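Local coordinates for hypothetical protein (Clostridium sporogenes ATCC 15579, PDB 4QRK) that is of uncharacterised function but is a putative cell adhesion protein built as a right-handed beta-helix, at residues G40-K44 and L45-K49. Sequence-based numbering, arbitrary orientation.
Sequences GNEEK and LMKGK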
# COMPACT_ATOMS: atom_id res chain seq x y z
N GLY A 40 -1.39 -8.56 -7.12
CA GLY A 40 -2.58 -9.28 -7.55
C GLY A 40 -2.29 -10.79 -7.71
O GLY A 40 -1.50 -11.38 -6.96
N ASN A 41 -2.95 -11.38 -8.69
CA ASN A 41 -2.81 -12.81 -9.05
C ASN A 41 -3.41 -13.81 -8.06
O ASN A 41 -2.80 -14.83 -7.76
CB ASN A 41 -1.32 -13.15 -9.33
CG ASN A 41 -1.15 -14.18 -10.47
OD1 ASN A 41 -2.00 -14.29 -11.34
ND2 ASN A 41 -0.05 -14.92 -10.45
N GLU A 42 -4.59 -13.50 -7.50
CA GLU A 42 -5.26 -14.46 -6.63
C GLU A 42 -6.70 -14.64 -7.10
O GLU A 42 -7.37 -13.66 -7.42
CB GLU A 42 -5.27 -13.96 -5.18
CG GLU A 42 -6.08 -14.83 -4.22
CD GLU A 42 -5.74 -16.34 -4.34
OE1 GLU A 42 -4.56 -16.68 -4.57
OE2 GLU A 42 -6.64 -17.20 -4.21
N GLU A 43 -7.18 -15.89 -7.10
CA GLU A 43 -8.58 -16.17 -7.49
C GLU A 43 -9.62 -15.93 -6.39
O GLU A 43 -10.73 -15.44 -6.65
CB GLU A 43 -8.69 -17.63 -7.96
CG GLU A 43 -8.06 -17.87 -9.33
CD GLU A 43 -9.01 -17.53 -10.48
OE1 GLU A 43 -9.05 -16.35 -10.92
OE2 GLU A 43 -9.70 -18.47 -10.96
N LYS A 44 -9.27 -16.30 -5.17
CA LYS A 44 -10.14 -16.07 -4.02
C LYS A 44 -9.96 -14.60 -3.60
O LYS A 44 -9.49 -13.80 -4.38
CB LYS A 44 -9.80 -17.04 -2.88
CG LYS A 44 -9.84 -18.57 -3.23
CD LYS A 44 -11.16 -18.99 -3.87
CE LYS A 44 -11.17 -20.50 -4.24
NZ LYS A 44 -10.60 -21.35 -3.14
N LEU A 45 -10.36 -14.22 -2.39
CA LEU A 45 -10.27 -12.82 -1.99
C LEU A 45 -8.82 -12.38 -1.77
O LEU A 45 -8.38 -11.33 -2.27
CB LEU A 45 -11.10 -12.60 -0.73
CG LEU A 45 -11.49 -11.14 -0.46
CD1 LEU A 45 -12.77 -10.83 -1.18
CD2 LEU A 45 -11.64 -10.87 1.02
N MSE A 46 -8.09 -13.21 -1.02
CA MSE A 46 -6.72 -12.96 -0.63
C MSE A 46 -6.04 -14.28 -0.31
O MSE A 46 -6.69 -15.20 0.22
CB MSE A 46 -6.71 -12.08 0.62
CG MSE A 46 -5.35 -11.76 1.18
SE MSE A 46 -4.81 -12.85 2.73
CE MSE A 46 -3.00 -12.30 2.86
N LYS A 47 -4.75 -14.38 -0.63
CA LYS A 47 -3.92 -15.49 -0.21
C LYS A 47 -2.65 -14.86 0.30
O LYS A 47 -2.11 -13.91 -0.30
CB LYS A 47 -3.62 -16.43 -1.38
CG LYS A 47 -2.62 -17.53 -1.01
CD LYS A 47 -2.24 -18.43 -2.17
CE LYS A 47 -1.33 -17.75 -3.19
NZ LYS A 47 -2.04 -17.41 -4.49
N GLY A 48 -2.16 -15.36 1.40
CA GLY A 48 -0.92 -14.83 1.93
C GLY A 48 -0.02 -15.89 2.48
O GLY A 48 -0.48 -16.91 3.00
N LYS A 49 1.28 -15.67 2.33
CA LYS A 49 2.30 -16.45 3.01
C LYS A 49 3.05 -15.56 4.02
O LYS A 49 3.57 -14.50 3.66
CB LYS A 49 3.28 -17.03 1.99
CG LYS A 49 4.30 -17.99 2.63
CD LYS A 49 5.34 -18.44 1.63
CE LYS A 49 6.33 -19.40 2.24
NZ LYS A 49 7.40 -19.79 1.29
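Glu42 and Lys47 face each other across a tight turn, where the chain leaves one strand, 40-42, and enters the next, 46-49. The two short strand segments approach to 7.5 Å between axes and run at 99° to one another; they do not form a hairpin, because strand 91-98 lies between their strands in the mixed sheet and bonds to the backbone of Leu45 and Lys47. Directly across the turn, the polar link is made by side chains, and Glu42 carries it. Its CG lies anti to the backbone N (chi1 174°), which carries CG alongside the backbone between Met46 and Lys47, and a bend at chi2 brings the carboxylate over Lys47, with CD 3.6 Å from Lys47 CB. The two carboxylate oxygens then divide the work. Glu42 OE1 accepts a hydrogen bond from Lys47 NZ at 2.6 Å, part of a salt bridge, with the ammonium arriving almost in line with the C-O bond. Glu42 OE2 turns back to its own loop and takes the amide of Lys44, N to OE2 2.9 Å, on the anti side and 30° out of the carboxylate plane. Held through both oxygens, the carboxylate has its rotation restrained. Lys47 reaches it by a chain extended through chi2 and then bent at chi3 and chi4, curling around OE1 as the two side chains cross nearly at right angles; Lys47 NZ also gives a weak hydrogen bond to Asn96 OD1. Leu45, by contrast, turns its side chain away to pack on Val17, Pro19 and Ile101. Two consecutive residues, Leu45 and Met46, share backbone bonds with the one residue Val17 of strand 11-17, the pattern of a classic beta bulge, which here opens the strand following a salt-bridged turn at the N-terminal end of a right-handed beta-helix.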